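Local coordinates for protein acetyltransferase (Klebsiella pneumoniae, PDB 5XUN) that probably transfers the acetyl group of acetyl-CoA to glycyl-tRNA, serving as the GNAT-family toxin KacT of a type II toxin-antitoxin system, at residues Gly20-Cys23 and Leu28-Phe31; Cys23-Leu28 and Ala136-Ala141; His115-Val120 and Lys166-Leu171. The protein carries 1 engineered substitution. All coordinates share one frame; numbering follows the deposited sequence.

How the contacts relate
Taken together, the three contacts illustrate how a GNAT fold builds a cofactor site on one side while packing its helices on another. Contacts 1 and 2 both start from the chain leading into helix 26-34, share Cys23 and Leu28, and both touch acetyl-CoA; their centres lie about 10 Å apart. Contact 1 ties the loop down onto its own helix, and contact 2 reaches from there to segment 136-141, beside the acetylated end of the cofactor. Contact 3 lies across the chain's centre from both, its centre about 27 Å from that of contact 1 and 23 Å from that of contact 2. The nearest atoms of the Met117 side chain and the cofactor are about 12 Å apart.

Contact 1 of 3, residues Gly20-Cys23 and Leu28-Phe31; sequences GFDC and LNTF. With ACO (acetyl coenzyme *a), chain E.
Asn29 reaches back from helix 26-34 to the loop ahead of it, and its amide meets Asp22 and Cys23. Its OD1 accepts the backbone N of Cys23 at 2.8 Å, a nearly straight bond (171°) that uses a lone pair in the carbonyl plane. The bond on the other branch is weaker: ND2 gives a weak hydrogen bond to Asp22 OD1, 3.0 Å away, with the carboxylate turned 79° from the amide. Phe21 approaches the same oxygen of Asn29 obliquely, its CE1 lying 3.4 Å from Asn29 OD1. Beside the amide the contact becomes apolar, for Cys23 SG rests 3.8 Å from Leu28 CB. With CG swung beside its own backbone N (chi1 -59°), Asn29 can present both amide ends to the loop.

A second shell fixes these groups. Glu26 OE1 also takes a bond from Asn29 ND2, which further restricts rotation of the amide, and Asp22 OD1 is engaged chiefly by the backbone N of Gly24. Farther out, Asp22 N is bound to Asp100 and Cys23 O to Gln104, so the loop is tied to the chain beyond strand 88-99 as well as to its own helix.

The loop so held borders the cofactor. Cys23 O comes within 3.2 Å of C7P of acetyl-CoA, and Leu28 CD1 packs 3.8 Å from C6P. Here a buried asparagine joins a loop to the helix that follows it, and the pair forms part of the wall beside the pantetheine arm in a GNAT acetyl-CoA site.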
loop_
_atom_site.group_PDB
_atom_site.type_symbol
_atom_site.label_atom_id
_atom_site.label_comp_id
_atom_site.label_asym_id
_atom_site.label_seq_id
_atom_site.Cartn_x
_atom_site.Cartn_y
_atom_site.Cartn_z
ATOM N N GLY B 20 23.598 20.235 -9.101
ATOM C CA GLY B 20 23.851 19.836 -10.465
ATOM C C GLY B 20 23.068 18.634 -10.944
ATOM O O GLY B 20 23.345 18.137 -12.042
ATOM N N PHE B 21 22.116 18.134 -10.155
ATOM C CA PHE B 21 21.340 16.981 -10.585
ATOM C C PHE B 21 20.419 17.407 -11.717
ATOM O O PHE B 21 19.687 18.393 -11.594
ATOM C CB PHE B 21 20.524 16.393 -9.426
ATOM C CG PHE B 21 19.672 15.202 -9.820
ATOM C CD1 PHE B 21 18.398 15.377 -10.344
ATOM C CD2 PHE B 21 20.153 13.910 -9.670
ATOM C CE1 PHE B 21 17.618 14.284 -10.717
ATOM C CE2 PHE B 21 19.383 12.817 -10.038
ATOM C CZ PHE B 21 18.116 13.003 -10.563
ATOM N N ASP B 22 20.430 16.643 -12.808
ATOM C CA ASP B 22 19.604 16.956 -13.970
ATOM C C ASP B 22 19.305 15.652 -14.691
ATOM O O ASP B 22 20.197 15.064 -15.302
ATOM C CB ASP B 22 20.304 17.942 -14.907
ATOM C CG ASP B 22 19.471 18.267 -16.143
ATOM O OD1 ASP B 22 18.266 17.930 -16.167
ATOM O OD2 ASP B 22 20.023 18.849 -17.099
ATOM N N CYS B 23 18.063 15.196 -14.597
ATOM C CA CYS B 23 17.626 14.021 -15.334
ATOM C C CYS B 23 17.122 14.365 -16.727
ATOM O O CYS B 23 16.825 13.453 -17.505
ATOM C CB CYS B 23 16.529 13.279 -14.550
ATOM S SG CYS B 23 14.953 14.154 -14.470
ATOM N N LEU B 28 10.943 16.682 -12.454
ATOM C CA LEU B 28 11.543 15.724 -11.540
ATOM C C LEU B 28 12.817 16.250 -10.906
ATOM O O LEU B 28 13.182 15.794 -9.814
ATOM C CB LEU B 28 11.816 14.411 -12.273
ATOM C CG LEU B 28 10.539 13.819 -12.894
ATOM C CD1 LEU B 28 10.767 12.420 -13.442
ATOM C CD2 LEU B 28 9.381 13.834 -11.910
ATOM N N ASN B 29 13.507 17.188 -11.565
ATOM C CA ASN B 29 14.633 17.851 -10.919
ATOM C C ASN B 29 14.140 18.770 -9.816
ATOM O O ASN B 29 14.706 18.802 -8.718
ATOM C CB ASN B 29 15.442 18.655 -11.937
ATOM C CG ASN B 29 15.990 17.804 -13.059
ATOM O OD1 ASN B 29 16.456 16.688 -12.840
ATOM N ND2 ASN B 29 15.938 18.334 -14.276
ATOM N N THR B 30 13.091 19.539 -10.103
ATOM C CA THR B 30 12.512 20.400 -9.086
ATOM C C THR B 30 11.946 19.572 -7.934
ATOM O O THR B 30 12.088 19.943 -6.762
ATOM C CB THR B 30 11.435 21.285 -9.719
ATOM O OG1 THR B 30 12.040 22.149 -10.689
ATOM C CG2 THR B 30 10.748 22.133 -8.678
ATOM N N PHE B 31 11.335 18.422 -8.244
ATOM C CA PHE B 31 10.733 17.625 -7.181
ATOM C C PHE B 31 11.797 17.115 -6.222
ATOM O O PHE B 31 11.605 17.148 -5.002
ATOM C CB PHE B 31 9.929 16.459 -7.753
ATOM C CG PHE B 31 9.192 15.682 -6.701
ATOM C CD1 PHE B 31 9.820 14.657 -6.003
ATOM C CD2 PHE B 31 7.886 15.997 -6.385
ATOM C CE1 PHE B 31 9.145 13.951 -5.012
ATOM C CE2 PHE B 31 7.209 15.298 -5.390
ATOM C CZ PHE B 31 7.843 14.271 -4.710
HETATM N N1A ACO E . 21.583 -3.282 -18.550
HETATM C C2A ACO E . 20.549 -2.732 -19.222
HETATM N N3A ACO E . 20.678 -1.760 -20.146
HETATM C C4A ACO E . 21.902 -1.261 -20.464
HETATM C C5A ACO E . 23.081 -1.815 -19.769
HETATM C C6A ACO E . 22.857 -2.882 -18.765
HETATM N N6A ACO E . 23.900 -3.430 -18.094
HETATM N N7A ACO E . 24.157 -1.171 -20.246
HETATM C C8A ACO E . 23.707 -0.283 -21.159
HETATM N N9A ACO E . 22.373 -0.337 -21.313
HETATM C C1B ACO E . 21.607 0.547 -22.242
HETATM C C2B ACO E . 20.771 -0.188 -23.283
HETATM O O2B ACO E . 21.436 -0.190 -24.555
HETATM C C3B ACO E . 19.472 0.595 -23.350
HETATM O O3B ACO E . 19.542 1.549 -24.408
HETATM P P3B ACO E . 18.253 1.962 -25.286
HETATM O O7A ACO E . 18.141 0.866 -26.321
HETATM O O8A ACO E . 17.114 1.985 -24.294
HETATM O O9A ACO E . 18.618 3.320 -25.840
HETATM C C4B ACO E . 19.412 1.373 -22.042
HETATM O O4B ACO E . 20.721 1.368 -21.471
HETATM C C5B ACO E . 18.438 0.796 -21.018
HETATM O O5B ACO E . 17.896 1.878 -20.263
HETATM P P1A ACO E . 18.507 2.315 -18.836
HETATM O O1A ACO E . 19.955 2.691 -19.009
HETATM O O2A ACO E . 18.126 1.309 -17.781
HETATM O O3A ACO E . 17.639 3.636 -18.580
HETATM P P2A ACO E . 18.287 5.015 -18.074
HETATM O O4A ACO E . 19.375 4.739 -17.070
HETATM O O5A ACO E . 18.569 5.898 -19.266
HETATM O O6A ACO E . 17.004 5.597 -17.299
HETATM C CBP ACO E . 15.067 6.962 -17.350
HETATM C CCP ACO E . 15.797 5.814 -18.026
HETATM C CDP ACO E . 14.994 6.717 -15.849
HETATM C CEP ACO E . 13.667 7.090 -17.933
HETATM C CAP ACO E . 15.892 8.199 -17.682
HETATM O OAP ACO E . 15.845 8.394 -19.101
HETATM C C9P ACO E . 15.379 9.436 -17.010
HETATM O O9P ACO E . 15.709 9.723 -15.868
HETATM N N8P ACO E . 14.573 10.181 -17.753
HETATM C C7P ACO E . 14.243 11.545 -17.405
HETATM C C6P ACO E . 13.152 11.608 -16.346
HETATM C C5P ACO E . 12.074 10.618 -16.706
HETATM O O5P ACO E . 11.420 10.755 -17.728
HETATM N N4P ACO E . 11.908 9.614 -15.848
HETATM C C3P ACO E . 10.986 8.528 -16.111
HETATM C C2P ACO E . 9.536 8.926 -15.885
HETATM S S1P ACO E . 8.990 8.196 -14.378
HETATM C C ACO E . 7.371 8.242 -14.708
HETATM O O ACO E . 7.042 8.454 -15.859
HETATM C CH3 ACO E . 6.392 8.027 -13.588
#

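Contact 2 of 3, residues Cys23-Leu28 and Ala136-Ala141; sequences CGEEAL and ALNEKA. With ACO (acetyl coenzyme *a), chain E.
Glu25 and Leu137, whose CA atoms form the nearest backbone pair at 9.4 Å, sit each in a turn that runs into a helix; at this separation it is side chains that make the contact. The polar bridge joins Glu25 to Asn138, which approach from opposite directions. Asn138 ND2 lies 2.8 Å from Glu25 OE1, but the hydrogen bond is weak, bent to 116° at the hydrogen, and the carboxylate and amide planes are turned 62° apart. The other end of that amide is better placed: OD1 receives the N of Ala141 at 2.9 Å, an N-cap bond for helix 139-147. Capping thereby fixes the amide with ND2 directed at the glutamate.

Glu25 CG lies 3.6 Å from Leu137 CD2, and the bend at chi2 (79°) beyond it turns the carboxylate to Asn138. Leu28 CD1 touches the same methyl of Leu137 more loosely, at 4.2 Å. Within segment 23-28, Glu25 N is hydrogen-bonded to Cys23 SG, closing the turn ahead of the helix.

Acetyl-CoA meets both segments. Glu25 CB lies 4.0 Å from C6P of the cofactor, while Ala141 CB packs 3.7 Å from its C2P beside the sulfur. The N of Leu137 donates to the acetyl oxygen O of the cofactor at 2.8 Å, a bond that would tend to polarise the thioester carbonyl. Two helix starts bridged alongside the pantetheine arm, with Leu137 N at its acetyl end and one helix following strand 131-135, make this part of the GNAT acetyl-CoA site.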
loop_
_atom_site.group_PDB
_atom_site.type_symbol
_atom_site.label_atom_id
_atom_site.label_comp_id
_atom_site.label_asym_id
_atom_site.label_seq_id
_atom_site.Cartn_x
_atom_site.Cartn_y
_atom_site.Cartn_z
ATOM N N CYS B 23 18.063 15.196 -14.597
ATOM C CA CYS B 23 17.626 14.021 -15.334
ATOM C C CYS B 23 17.122 14.365 -16.727
ATOM O O CYS B 23 16.825 13.453 -17.505
ATOM C CB CYS B 23 16.529 13.279 -14.550
ATOM S SG CYS B 23 14.953 14.154 -14.470
ATOM N N GLY B 24 17.026 15.650 -17.060
ATOM C CA GLY B 24 16.529 16.087 -18.346
ATOM C C GLY B 24 15.054 16.407 -18.372
ATOM O O GLY B 24 14.546 16.838 -19.414
ATOM N N GLU B 25 14.353 16.212 -17.260
ATOM C CA GLU B 25 12.956 16.601 -17.113
ATOM C C GLU B 25 12.895 17.510 -15.895
ATOM O O GLU B 25 13.183 17.076 -14.774
ATOM C CB GLU B 25 12.050 15.381 -16.957
ATOM C CG GLU B 25 10.736 15.469 -17.722
ATOM C CD GLU B 25 10.894 15.150 -19.196
ATOM O OE1 GLU B 25 9.877 15.159 -19.921
ATOM O OE2 GLU B 25 12.036 14.883 -19.629
ATOM N N GLU B 26 12.580 18.784 -16.118
ATOM C CA GLU B 26 12.733 19.754 -15.042
ATOM C C GLU B 26 11.808 19.461 -13.870
ATOM O O GLU B 26 12.168 19.728 -12.718
ATOM C CB GLU B 26 12.500 21.171 -15.564
ATOM C CG GLU B 26 13.138 22.240 -14.683
ATOM C CD GLU B 26 14.627 21.996 -14.422
ATOM O OE1 GLU B 26 15.303 21.378 -15.275
ATOM O OE2 GLU B 26 15.122 22.419 -13.351
ATOM N N ALA B 27 10.626 18.909 -14.137
ATOM C CA ALA B 27 9.675 18.673 -13.058
ATOM C C ALA B 27 10.260 17.736 -12.011
ATOM O O ALA B 27 10.125 17.977 -10.806
ATOM C CB ALA B 27 8.371 18.112 -13.623
ATOM N N LEU B 28 10.943 16.682 -12.454
ATOM C CA LEU B 28 11.543 15.724 -11.540
ATOM C C LEU B 28 12.817 16.250 -10.906
ATOM O O LEU B 28 13.182 15.794 -9.814
ATOM C CB LEU B 28 11.816 14.411 -12.273
ATOM C CG LEU B 28 10.539 13.819 -12.894
ATOM C CD1 LEU B 28 10.767 12.420 -13.442
ATOM C CD2 LEU B 28 9.381 13.834 -11.910
ATOM N N ALA B 136 3.186 6.945 -17.151
ATOM C CA ALA B 136 4.361 7.342 -17.909
ATOM C C ALA B 136 4.302 8.839 -18.180
ATOM O O ALA B 136 3.273 9.360 -18.623
ATOM C CB ALA B 136 4.438 6.562 -19.218
ATOM N N LEU B 137 5.410 9.528 -17.898
ATOM C CA LEU B 137 5.433 10.983 -17.994
ATOM C C LEU B 137 5.392 11.450 -19.442
ATOM O O LEU B 137 4.855 12.524 -19.735
ATOM C CB LEU B 137 6.679 11.522 -17.298
ATOM C CG LEU B 137 6.581 12.919 -16.693
ATOM C CD1 LEU B 137 5.747 12.880 -15.415
ATOM C CD2 LEU B 137 7.971 13.470 -16.429
ATOM N N ASN B 138 5.951 10.659 -20.351
ATOM C CA ASN B 138 5.995 10.975 -21.770
ATOM C C ASN B 138 6.241 9.678 -22.527
ATOM O O ASN B 138 6.388 8.607 -21.930
ATOM C CB ASN B 138 7.059 12.031 -22.073
ATOM C CG ASN B 138 8.416 11.681 -21.495
ATOM O OD1 ASN B 138 8.883 10.545 -21.593
ATOM N ND2 ASN B 138 9.067 12.674 -20.901
ATOM N N GLU B 139 6.310 9.786 -23.854
ATOM C CA GLU B 139 6.432 8.592 -24.682
ATOM C C GLU B 139 7.755 7.878 -24.464
ATOM O O GLU B 139 7.814 6.646 -24.563
ATOM C CB GLU B 139 6.260 8.960 -26.155
ATOM C CG GLU B 139 4.813 9.146 -26.561
ATOM C CD GLU B 139 4.044 7.839 -26.567
ATOM O OE1 GLU B 139 4.663 6.784 -26.834
ATOM O OE2 GLU B 139 2.823 7.865 -26.301
ATOM N N LYS B 140 8.811 8.633 -24.164
ATOM C CA LYS B 140 10.138 8.069 -23.904
ATOM C C LYS B 140 10.125 7.184 -22.656
ATOM O O LYS B 140 10.695 6.093 -22.654
ATOM C CB LYS B 140 11.174 9.184 -23.747
ATOM C CG LYS B 140 12.586 8.778 -24.137
ATOM C CD LYS B 140 13.603 9.271 -23.121
ATOM C CE LYS B 140 15.022 8.941 -23.555
ATOM N NZ LYS B 140 15.539 7.718 -22.881
ATOM N N ALA B 141 9.466 7.672 -21.604
ATOM C CA ALA B 141 9.311 6.892 -20.380
ATOM C C ALA B 141 8.404 5.689 -20.612
ATOM O O ALA B 141 8.662 4.594 -20.097
ATOM C CB ALA B 141 8.758 7.776 -19.263
HETATM N N1A ACO E . 21.583 -3.282 -18.550
HETATM C C2A ACO E . 20.549 -2.732 -19.222
HETATM N N3A ACO E . 20.678 -1.760 -20.146
HETATM C C4A ACO E . 21.902 -1.261 -20.464
HETATM C C5A ACO E . 23.081 -1.815 -19.769
HETATM C C6A ACO E . 22.857 -2.882 -18.765
HETATM N N6A ACO E . 23.900 -3.430 -18.094
HETATM N N7A ACO E . 24.157 -1.171 -20.246
HETATM C C8A ACO E . 23.707 -0.283 -21.159
HETATM N N9A ACO E . 22.373 -0.337 -21.313
HETATM C C1B ACO E . 21.607 0.547 -22.242
HETATM C C2B ACO E . 20.771 -0.188 -23.283
HETATM O O2B ACO E . 21.436 -0.190 -24.555
HETATM C C3B ACO E . 19.472 0.595 -23.350
HETATM O O3B ACO E . 19.542 1.549 -24.408
HETATM P P3B ACO E . 18.253 1.962 -25.286
HETATM O O7A ACO E . 18.141 0.866 -26.321
HETATM O O8A ACO E . 17.114 1.985 -24.294
HETATM O O9A ACO E . 18.618 3.320 -25.840
HETATM C C4B ACO E . 19.412 1.373 -22.042
HETATM O O4B ACO E . 20.721 1.368 -21.471
HETATM C C5B ACO E . 18.438 0.796 -21.018
HETATM O O5B ACO E . 17.896 1.878 -20.263
HETATM P P1A ACO E . 18.507 2.315 -18.836
HETATM O O1A ACO E . 19.955 2.691 -19.009
HETATM O O2A ACO E . 18.126 1.309 -17.781
HETATM O O3A ACO E . 17.639 3.636 -18.580
HETATM P P2A ACO E . 18.287 5.015 -18.074
HETATM O O4A ACO E . 19.375 4.739 -17.070
HETATM O O5A ACO E . 18.569 5.898 -19.266
HETATM O O6A ACO E . 17.004 5.597 -17.299
HETATM C CBP ACO E . 15.067 6.962 -17.350
HETATM C CCP ACO E . 15.797 5.814 -18.026
HETATM C CDP ACO E . 14.994 6.717 -15.849
HETATM C CEP ACO E . 13.667 7.090 -17.933
HETATM C CAP ACO E . 15.892 8.199 -17.682
HETATM O OAP ACO E . 15.845 8.394 -19.101
HETATM C C9P ACO E . 15.379 9.436 -17.010
HETATM O O9P ACO E . 15.709 9.723 -15.868
HETATM N N8P ACO E . 14.573 10.181 -17.753
HETATM C C7P ACO E . 14.243 11.545 -17.405
HETATM C C6P ACO E . 13.152 11.608 -16.346
HETATM C C5P ACO E . 12.074 10.618 -16.706
HETATM O O5P ACO E . 11.420 10.755 -17.728
HETATM N N4P ACO E . 11.908 9.614 -15.848
HETATM C C3P ACO E . 10.986 8.528 -16.111
HETATM C C2P ACO E . 9.536 8.926 -15.885
HETATM S S1P ACO E . 8.990 8.196 -14.378
HETATM C C ACO E . 7.371 8.242 -14.708
HETATM O O ACO E . 7.042 8.454 -15.859
HETATM C CH3 ACO E . 6.392 8.027 -13.588
#

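Contact 3 of 3, residues His115-Val120 and Lys166-Leu171; sequences HVMRVV and KSIEQL
Met117 and Ile168 meet where two helices of the GNAT fold cross: helix 108-126, whose N-terminal end faces the cofactor, and the C-terminal helix 165-171, which follows strand 160-164. The axes of the two short segments approach to 9.7 Å at a signed crossing angle of -106°, close to perpendicular, so the interface is compact and few residues take part.

Apolar packing does most of the work. Met117 CG lies beside the backbone N, and a further bend at chi2 (-49°) carries SD to 3.9 Å from Ile168 CD1, the two side chains crossing at about a right angle. That same methyl also reaches Val120 CG1 at 3.8 Å, so Ile168 CD1 sits against residues one helical turn apart. Nearer the end of the chain, Leu171 CD1 lies against the stem of Met117, 4.0 Å from CG, in a more exposed position.

Neighbouring residues pack around the buried part of this cluster. Tyr163 packs on Met117, Ile168 and Leu171, Leu132 on strand 131-135 touches Met117 and Val120, and Phe150 and Phe172 add further contacts to Met117.

Polar bonding across the pair is absent, and backbone enters only by van der Waals contact: the CG2 branch of Ile168, anti to its own N, comes 3.6 Å from the carbonyl oxygen O of Met117.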
loop_
_atom_site.group_PDB
_atom_site.type_symbol
_atom_site.label_atom_id
_atom_site.label_comp_id
_atom_site.label_asym_id
_atom_site.label_seq_id
_atom_site.Cartn_x
_atom_site.Cartn_y
_atom_site.Cartn_z
ATOM N N HIS B 115 14.872 -2.807 -8.087
ATOM C CA HIS B 115 14.784 -2.522 -6.662
ATOM C C HIS B 115 13.354 -2.183 -6.252
ATOM O O HIS B 115 12.891 -2.609 -5.182
ATOM C CB HIS B 115 15.745 -1.393 -6.305
ATOM C CG HIS B 115 15.888 -1.165 -4.836
ATOM N ND1 HIS B 115 14.951 -0.478 -4.093
ATOM C CD2 HIS B 115 16.857 -1.541 -3.967
ATOM C CE1 HIS B 115 15.343 -0.432 -2.832
ATOM N NE2 HIS B 115 16.487 -1.083 -2.726
ATOM N N VAL B 116 12.640 -1.416 -7.087
ATOM C CA VAL B 116 11.220 -1.158 -6.849
ATOM C C VAL B 116 10.462 -2.468 -6.703
ATOM O O VAL B 116 9.645 -2.638 -5.792
ATOM C CB VAL B 116 10.619 -0.312 -7.984
ATOM C CG1 VAL B 116 9.079 -0.231 -7.828
ATOM C CG2 VAL B 116 11.271 1.068 -8.056
ATOM N N MET B 117 10.709 -3.406 -7.624
ATOM C CA MET B 117 9.983 -4.673 -7.616
ATOM C C MET B 117 10.172 -5.414 -6.301
ATOM O O MET B 117 9.221 -5.987 -5.761
ATOM C CB MET B 117 10.439 -5.553 -8.777
ATOM C CG MET B 117 10.133 -4.999 -10.144
ATOM S SD MET B 117 8.423 -4.480 -10.272
ATOM C CE MET B 117 8.344 -4.044 -12.008
ATOM N N ARG B 118 11.398 -5.423 -5.779
ATOM C CA ARG B 118 11.662 -6.135 -4.537
ATOM C C ARG B 118 10.940 -5.482 -3.362
ATOM O O ARG B 118 10.446 -6.178 -2.465
ATOM C CB ARG B 118 13.166 -6.205 -4.288
ATOM C CG ARG B 118 13.539 -6.955 -3.028
ATOM C CD ARG B 118 15.042 -7.023 -2.840
ATOM N NE ARG B 118 15.684 -7.921 -3.796
ATOM C CZ ARG B 118 15.640 -9.249 -3.721
ATOM N NH1 ARG B 118 14.979 -9.845 -2.736
ATOM N NH2 ARG B 118 16.256 -9.983 -4.636
ATOM N N VAL B 119 10.875 -4.147 -3.345
ATOM C CA VAL B 119 10.159 -3.453 -2.279
ATOM C C VAL B 119 8.672 -3.763 -2.355
ATOM O O VAL B 119 8.027 -4.050 -1.341
ATOM C CB VAL B 119 10.422 -1.937 -2.341
ATOM C CG1 VAL B 119 9.513 -1.206 -1.373
ATOM C CG2 VAL B 119 11.881 -1.637 -2.038
ATOM N N VAL B 120 8.104 -3.698 -3.558
ATOM C CA VAL B 120 6.677 -3.957 -3.725
ATOM C C VAL B 120 6.359 -5.416 -3.427
ATOM O O VAL B 120 5.287 -5.741 -2.896
ATOM C CB VAL B 120 6.231 -3.550 -5.139
ATOM C CG1 VAL B 120 4.815 -4.030 -5.420
ATOM C CG2 VAL B 120 6.327 -2.035 -5.283
ATOM N N LYS B 166 1.544 -10.779 -9.531
ATOM C CA LYS B 166 1.714 -12.150 -9.996
ATOM C C LYS B 166 3.022 -12.319 -10.764
ATOM O O LYS B 166 3.729 -13.322 -10.603
ATOM C CB LYS B 166 0.528 -12.537 -10.875
ATOM C CG LYS B 166 0.425 -14.018 -11.131
ATOM C CD LYS B 166 -0.241 -14.280 -12.456
ATOM C CE LYS B 166 0.010 -15.706 -12.894
ATOM N NZ LYS B 166 -0.946 -16.639 -12.241
ATOM N N SER B 167 3.377 -11.331 -11.586
ATOM C CA SER B 167 4.651 -11.381 -12.296
ATOM C C SER B 167 5.821 -11.040 -11.381
ATOM O O SER B 167 6.915 -11.598 -11.530
ATOM C CB SER B 167 4.616 -10.438 -13.490
ATOM O OG SER B 167 3.581 -10.816 -14.370
ATOM N N ILE B 168 5.623 -10.105 -10.452
ATOM C CA ILE B 168 6.690 -9.751 -9.518
ATOM C C ILE B 168 7.165 -10.980 -8.748
ATOM O O ILE B 168 8.370 -11.215 -8.603
ATOM C CB ILE B 168 6.220 -8.634 -8.568
ATOM C CG1 ILE B 168 5.906 -7.355 -9.358
ATOM C CG2 ILE B 168 7.250 -8.395 -7.488
ATOM C CD1 ILE B 168 5.369 -6.184 -8.484
ATOM N N GLU B 169 6.226 -11.785 -8.237
ATOM C CA GLU B 169 6.624 -12.946 -7.442
ATOM C C GLU B 169 7.407 -13.962 -8.271
ATOM O O GLU B 169 8.291 -14.642 -7.736
ATOM C CB GLU B 169 5.410 -13.585 -6.776
ATOM C CG GLU B 169 4.451 -14.245 -7.712
ATOM C CD GLU B 169 3.866 -15.499 -7.116
ATOM O OE1 GLU B 169 3.132 -16.213 -7.834
ATOM O OE2 GLU B 169 4.149 -15.769 -5.927
ATOM N N GLN B 170 7.114 -14.068 -9.571
ATOM C CA GLN B 170 7.918 -14.919 -10.448
ATOM C C GLN B 170 9.368 -14.454 -10.509
ATOM O O GLN B 170 10.269 -15.266 -10.740
ATOM C CB GLN B 170 7.330 -14.947 -11.866
ATOM C CG GLN B 170 5.946 -15.589 -12.021
ATOM C CD GLN B 170 5.973 -17.114 -11.943
ATOM O OE1 GLN B 170 6.992 -17.717 -11.603
ATOM N NE2 GLN B 170 4.847 -17.742 -12.273
ATOM N N LEU B 171 9.612 -13.153 -10.317
ATOM C CA LEU B 171 10.980 -12.638 -10.343
ATOM C C LEU B 171 11.823 -13.176 -9.192
ATOM O O LEU B 171 13.046 -13.291 -9.328
ATOM C CB LEU B 171 10.978 -11.106 -10.303
ATOM C CG LEU B 171 10.326 -10.314 -11.442
ATOM C CD1 LEU B 171 10.387 -8.821 -11.146
ATOM C CD2 LEU B 171 10.966 -10.615 -12.793
#